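PDB 3FAW: reticulocyte binding protein from Streptococcus agalactiae COH1, which probably hydrolyses the alpha-1,6 branch links of pullulan, glycogen and related glucans, as a secreted pullulanase anchored to the streptococcal cell wall. Local coordinates for residues 55-59 with 87-93; 122-126 with 430-434. All blocks are in the same frame, centred on the assembly; numbering follows the deposited sequence. Where two conformers were deposited one is given.

Contact 1 comes first along the chain and is complete before contact 2 opens. It ties the loop after strand 50-55 to the hairpin turn joining strands 79-88 and 93-98, all within the N-terminal seven-stranded sheet domain; the centre of contact 1 lies about 43 Å from the centre of the chain. The last strand of that sheet, 114-120, runs almost directly into helix 122-129, whose first turn makes contact 2 with the start of helix 432-449 of the barrel domain. The contact centres are 26 Å apart and their nearest atoms about 11 Å. Contact 1 is therefore internal to the outlying N-terminal domain, whereas contact 2 fixes the connection leaving that domain against the probable catalytic barrel.

Contact 1 (55-59 with 87-93); sequences FTTLD and LDTSKSL
Phe55 N donates to Ser92 O over 2.8 Å, where strand 50-55 ends beside the turn of a neighbouring beta-hairpin. That hairpin joins strands 79-88 and 93-98 in the N-terminal sheet, in which 50-55 runs antiparallel to 93-98. A reciprocal backbone pair closes the four-residue turn: Asp88 N to Leu93 O at 2.9 Å and Leu93 N to Asp88 O at 3.1 Å. Ser92 has positive phi (52°) and faces Asp88 together with Leu93, the pattern of a G1 beta bulge.

Across the contact Leu58 is the main side chain, laid against the base of the turn. Its CD1 reaches over the closing pair, 3.3 Å from Leu93 O and 3.5 Å from Asp88 O, with CB of Leu87 a little further off. The other branch, CD2, turns back within its own segment and sits 3.9 Å above the Phe55 ring plane, toward the rim. Tyr111 packs edge-to-face with that ring, and the buried Phe55 side chain also touches Leu40 and Leu94 of the neighbouring strands.

Ser92 lies alongside the other backbone. With its OG beside its own backbone N (chi1 -66°), the hydroxyl oxygen comes 3.5 Å from Thr57 CA. Thr57 itself points the other way, and its OG1 donates to Asp59 OD1. From the base of the turn, Asp88 OD1 accepts from Lys91 N three residues on, an Asx motif, at 3.3 Å, the donor lying above the carboxylate plane.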
loop_
_atom_site.group_PDB
_atom_site.type_symbol
_atom_site.label_atom_id
_atom_site.label_comp_id
_atom_site.label_asym_id
_atom_site.label_seq_id
_atom_site.Cartn_x
_atom_site.Cartn_y
_atom_site.Cartn_z
ATOM N N PHE A 55 -15.290 23.150 -30.037
ATOM C CA PHE A 55 -16.156 24.315 -30.209
ATOM C C PHE A 55 -17.279 24.304 -29.174
ATOM O O PHE A 55 -17.561 23.273 -28.561
ATOM C CB PHE A 55 -16.757 24.322 -31.622
ATOM C CG PHE A 55 -15.790 24.748 -32.695
ATOM C CD1 PHE A 55 -15.914 25.990 -33.307
ATOM C CD2 PHE A 55 -14.751 23.911 -33.089
ATOM C CE1 PHE A 55 -15.019 26.388 -34.299
ATOM C CE2 PHE A 55 -13.853 24.302 -34.075
ATOM C CZ PHE A 55 -13.986 25.542 -34.682
ATOM N N THR A 56 -17.905 25.462 -28.978
ATOM C CA THR A 56 -19.130 25.554 -28.180
ATOM C C THR A 56 -20.206 24.658 -28.799
ATOM O O THR A 56 -20.872 23.894 -28.098
ATOM C CB THR A 56 -19.659 27.005 -28.116
ATOM O OG1 THR A 56 -19.736 27.547 -29.442
ATOM C CG2 THR A 56 -18.745 27.880 -27.261
ATOM N N THR A 57 -20.360 24.762 -30.118
ATOM C CA THR A 57 -21.279 23.908 -30.876
ATOM C C THR A 57 -20.957 23.946 -32.373
ATOM O O THR A 57 -20.380 24.921 -32.865
ATOM C CB THR A 57 -22.753 24.329 -30.666
ATOM O OG1 THR A 57 -23.600 23.570 -31.537
ATOM C CG2 THR A 57 -22.942 25.818 -30.943
ATOM N N LEU A 58 -21.328 22.879 -33.084
ATOM C CA LEU A 58 -21.199 22.821 -34.548
ATOM C C LEU A 58 -22.556 22.790 -35.275
ATOM O O LEU A 58 -22.596 22.629 -36.496
ATOM C CB LEU A 58 -20.348 21.613 -34.964
ATOM C CG LEU A 58 -18.878 21.648 -34.536
ATOM C CD1 LEU A 58 -18.195 20.325 -34.847
ATOM C CD2 LEU A 58 -18.137 22.798 -35.201
ATOM N N ASP A 59 -23.653 22.950 -34.534
ATOM C CA ASP A 59 -24.991 23.044 -35.135
ATOM C C ASP A 59 -25.477 24.490 -35.160
ATOM O O ASP A 59 -24.855 25.352 -35.780
ATOM C CB ASP A 59 -26.007 22.138 -34.413
ATOM C CG ASP A 59 -26.154 22.455 -32.928
ATOM O OD1 ASP A 59 -26.139 23.647 -32.551
ATOM O OD2 ASP A 59 -26.294 21.502 -32.134
ATOM N N LEU A 87 -16.367 17.066 -39.332
ATOM C CA LEU A 87 -17.214 17.598 -38.263
ATOM C C LEU A 87 -17.780 16.474 -37.399
ATOM O O LEU A 87 -18.436 15.563 -37.906
ATOM C CB LEU A 87 -18.372 18.426 -38.842
ATOM C CG LEU A 87 -18.077 19.861 -39.289
ATOM C CD1 LEU A 87 -17.042 19.899 -40.406
ATOM C CD2 LEU A 87 -19.362 20.557 -39.728
ATOM N N ASP A 88 -17.514 16.541 -36.097
ATOM C CA ASP A 88 -18.200 15.696 -35.116
ATOM C C ASP A 88 -19.198 16.573 -34.352
ATOM O O ASP A 88 -18.835 17.240 -33.378
ATOM C CB ASP A 88 -17.192 15.040 -34.165
ATOM C CG ASP A 88 -17.819 13.963 -33.290
ATOM O OD1 ASP A 88 -19.056 13.974 -33.089
ATOM O OD2 ASP A 88 -17.066 13.103 -32.789
ATOM N N THR A 89 -20.449 16.581 -34.813
ATOM C CA THR A 89 -21.485 17.448 -34.236
ATOM C C THR A 89 -21.923 17.007 -32.837
ATOM O O THR A 89 -22.380 17.830 -32.041
ATOM C CB THR A 89 -22.731 17.555 -35.150
ATOM O OG1 THR A 89 -23.314 16.260 -35.344
ATOM C CG2 THR A 89 -22.358 18.153 -36.500
ATOM N N SER A 90 -21.784 15.716 -32.545
ATOM C CA SER A 90 -22.107 15.178 -31.224
ATOM C C SER A 90 -21.181 15.735 -30.147
ATOM O O SER A 90 -21.639 16.186 -29.099
ATOM C CB SER A 90 -22.013 13.649 -31.227
ATOM O OG SER A 90 -22.336 13.118 -29.950
ATOM N N LYS A 91 -19.880 15.690 -30.416
ATOM C CA LYS A 91 -18.869 16.160 -29.470
ATOM C C LYS A 91 -18.522 17.634 -29.680
ATOM O O LYS A 91 -17.728 18.199 -28.928
ATOM C CB LYS A 91 -17.605 15.312 -29.590
ATOM C CG LYS A 91 -17.790 13.854 -29.209
ATOM C CD LYS A 91 -16.468 13.105 -29.295
ATOM C CE LYS A 91 -16.591 11.670 -28.818
ATOM N NZ LYS A 91 -15.292 10.947 -28.945
ATOM N N SER A 92 -19.120 18.246 -30.704
ATOM C CA SER A 92 -18.837 19.631 -31.082
ATOM C C SER A 92 -17.338 19.862 -31.262
ATOM O O SER A 92 -16.800 20.893 -30.855
ATOM C CB SER A 92 -19.440 20.608 -30.069
ATOM O OG SER A 92 -20.854 20.534 -30.099
ATOM N N LEU A 93 -16.669 18.884 -31.870
ATOM C CA LEU A 93 -15.256 19.007 -32.194
ATOM C C LEU A 93 -15.031 18.870 -33.693
ATOM O O LEU A 93 -15.739 18.131 -34.383
ATOM C CB LEU A 93 -14.407 18.000 -31.401
ATOM C CG LEU A 93 -14.601 16.498 -31.602
ATOM C CD1 LEU A 93 -13.946 16.035 -32.881
ATOM C CD2 LEU A 93 -14.020 15.733 -30.417
#

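Contact 2 (122-126 with 430-434); sequences WEFKD and THAMS
Trp122 and His431 stack face to face, the five-membered ring of the indole lying over the imidazole with centroids 3.6 Å apart and planes inclined by 21°. His431 CD2 sits over the middle of the indole, 3.3 Å from Trp122 CD2, while the two side chains cross at about a right angle. The indole CG lies between its own backbone N and carbonyl carbon (chi1 71°), which turns one face of the indole to the histidine. On the opposite face of the indole lies Glu123 CD, whose carboxylate is held by Lys497, so the tryptophan is sandwiched. Further out, Trp122 CZ3 comes 3.7 Å from Thr430 O.

The imidazole is fixed at both nitrogens: ND1 bonds to Tyr408 O and NE2 to Asp494 OD2. Acceptors at both nitrogens would favour the doubly protonated ring and probably help fix its rotation.

His431 is the N-cap of helix 432-449, which links barrel strands 385-390 and 453-456 in one beta-alpha-beta crossover of the alpha-amylase-type TIM barrel. Helix 122-129, by contrast, follows the N-terminal sheet, so the contact joins two parts of the enzyme.

One helical turn after Trp122, Asp126 presents its carboxylate to the start of the barrel helix. OD2 accepts from Ala432 N over 3.2 Å, on its syn side but tilted out of the carboxylate plane, with an N-H...O angle of 163°; it also lies in plane at the edge of the indole. OD1 rests 3.4 Å from Ala432 CB and is hydrogen-bonded to Tyr408 OH, which also bonds Met433 N.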
loop_
_atom_site.group_PDB
_atom_site.type_symbol
_atom_site.label_atom_id
_atom_site.label_comp_id
_atom_site.label_asym_id
_atom_site.label_seq_id
_atom_site.Cartn_x
_atom_site.Cartn_y
_atom_site.Cartn_z
ATOM N N TRP A 122 -1.261 13.656 -24.463
ATOM C CA TRP A 122 -0.276 12.758 -23.854
ATOM C C TRP A 122 0.109 11.597 -24.785
ATOM O O TRP A 122 1.267 11.180 -24.793
ATOM C CB TRP A 122 -0.722 12.261 -22.464
ATOM C CG TRP A 122 -1.873 11.285 -22.436
ATOM C CD1 TRP A 122 -3.189 11.578 -22.203
ATOM C CD2 TRP A 122 -1.804 9.862 -22.605
ATOM N NE1 TRP A 122 -3.942 10.430 -22.237
ATOM C CE2 TRP A 122 -3.118 9.362 -22.478
ATOM C CE3 TRP A 122 -0.760 8.962 -22.857
ATOM C CZ2 TRP A 122 -3.419 8.000 -22.594
ATOM C CZ3 TRP A 122 -1.060 7.607 -22.974
ATOM C CH2 TRP A 122 -2.382 7.141 -22.844
ATOM N N GLU A 123 -0.844 11.093 -25.570
ATOM C CA GLU A 123 -0.556 10.053 -26.570
ATOM C C GLU A 123 0.447 10.542 -27.620
ATOM O O GLU A 123 1.344 9.801 -28.026
ATOM C CB GLU A 123 -1.833 9.582 -27.293
ATOM C CG GLU A 123 -2.855 8.863 -26.412
ATOM C CD GLU A 123 -3.916 9.789 -25.840
ATOM O OE1 GLU A 123 -3.669 11.013 -25.733
ATOM O OE2 GLU A 123 -5.001 9.287 -25.490
ATOM N N PHE A 124 0.272 11.785 -28.063
ATOM C CA PHE A 124 1.177 12.412 -29.030
ATOM C C PHE A 124 2.533 12.737 -28.387
ATOM O O PHE A 124 3.574 12.607 -29.038
ATOM C CB PHE A 124 0.534 13.682 -29.609
ATOM C CG PHE A 124 1.301 14.302 -30.762
ATOM C CD1 PHE A 124 1.702 13.534 -31.848
ATOM C CD2 PHE A 124 1.586 15.663 -30.769
ATOM C CE1 PHE A 124 2.395 14.108 -32.914
ATOM C CE2 PHE A 124 2.275 16.244 -31.830
ATOM C CZ PHE A 124 2.681 15.464 -32.904
ATOM N N LYS A 125 2.517 13.153 -27.117
ATOM C CA LYS A 125 3.756 13.371 -26.355
ATOM C C LYS A 125 4.567 12.074 -26.221
ATOM O O LYS A 125 5.793 12.102 -26.298
ATOM C CB LYS A 125 3.460 13.949 -24.963
ATOM C CG LYS A 125 3.035 15.413 -24.968
ATOM C CD LYS A 125 3.016 16.014 -23.569
ATOM C CE LYS A 125 2.763 17.520 -23.632
ATOM N NZ LYS A 125 2.610 18.159 -22.300
ATOM N N ASP A 126 3.882 10.948 -26.019
ATOM C CA ASP A 126 4.542 9.631 -26.022
ATOM C C ASP A 126 5.091 9.295 -27.410
ATOM O O ASP A 126 6.209 8.793 -27.533
ATOM C CB ASP A 126 3.581 8.516 -25.593
ATOM C CG ASP A 126 3.320 8.490 -24.096
ATOM O OD1 ASP A 126 4.042 9.161 -23.328
ATOM O OD2 ASP A 126 2.382 7.768 -23.688
ATOM N N THR A 430 -1.087 4.866 -17.267
ATOM C CA THR A 430 -1.243 4.466 -18.666
ATOM C C THR A 430 -0.317 5.288 -19.578
ATOM O O THR A 430 -0.040 4.892 -20.707
ATOM C CB THR A 430 -2.706 4.621 -19.149
ATOM O OG1 THR A 430 -3.148 5.971 -18.953
ATOM C CG2 THR A 430 -3.624 3.680 -18.386
ATOM N N HIS A 431 0.157 6.428 -19.073
ATOM C CA HIS A 431 1.055 7.310 -19.820
ATOM C C HIS A 431 2.481 6.774 -19.680
ATOM O O HIS A 431 2.902 6.413 -18.587
ATOM C CB HIS A 431 0.951 8.760 -19.316
ATOM C CG HIS A 431 -0.460 9.265 -19.201
ATOM N ND1 HIS A 431 -0.771 10.496 -18.661
ATOM C CD2 HIS A 431 -1.644 8.696 -19.539
ATOM C CE1 HIS A 431 -2.081 10.667 -18.681
ATOM N NE2 HIS A 431 -2.634 9.592 -19.213
ATOM N N ALA A 432 3.211 6.728 -20.793
ATOM C CA ALA A 432 4.469 5.973 -20.884
ATOM C C ALA A 432 5.524 6.304 -19.820
ATOM O O ALA A 432 6.088 5.394 -19.196
ATOM C CB ALA A 432 5.077 6.128 -22.285
ATOM N N MET A 433 5.812 7.588 -19.618
ATOM C CA MET A 433 6.854 7.983 -18.667
ATOM C C MET A 433 6.349 7.920 -17.221
ATOM O O MET A 433 7.142 7.774 -16.292
ATOM C CB MET A 433 7.398 9.373 -18.998
ATOM C CG MET A 433 7.923 9.529 -20.425
ATOM S SD MET A 433 9.195 8.339 -20.897
ATOM C CE MET A 433 8.207 7.021 -21.596
ATOM N N SER A 434 5.033 8.016 -17.038
ATOM C CA SER A 434 4.408 7.791 -15.731
ATOM C C SER A 434 4.435 6.300 -15.388
ATOM O O SER A 434 4.680 5.921 -14.241
ATOM C CB SER A 434 2.965 8.288 -15.724
ATOM O OG SER A 434 2.900 9.692 -15.909
#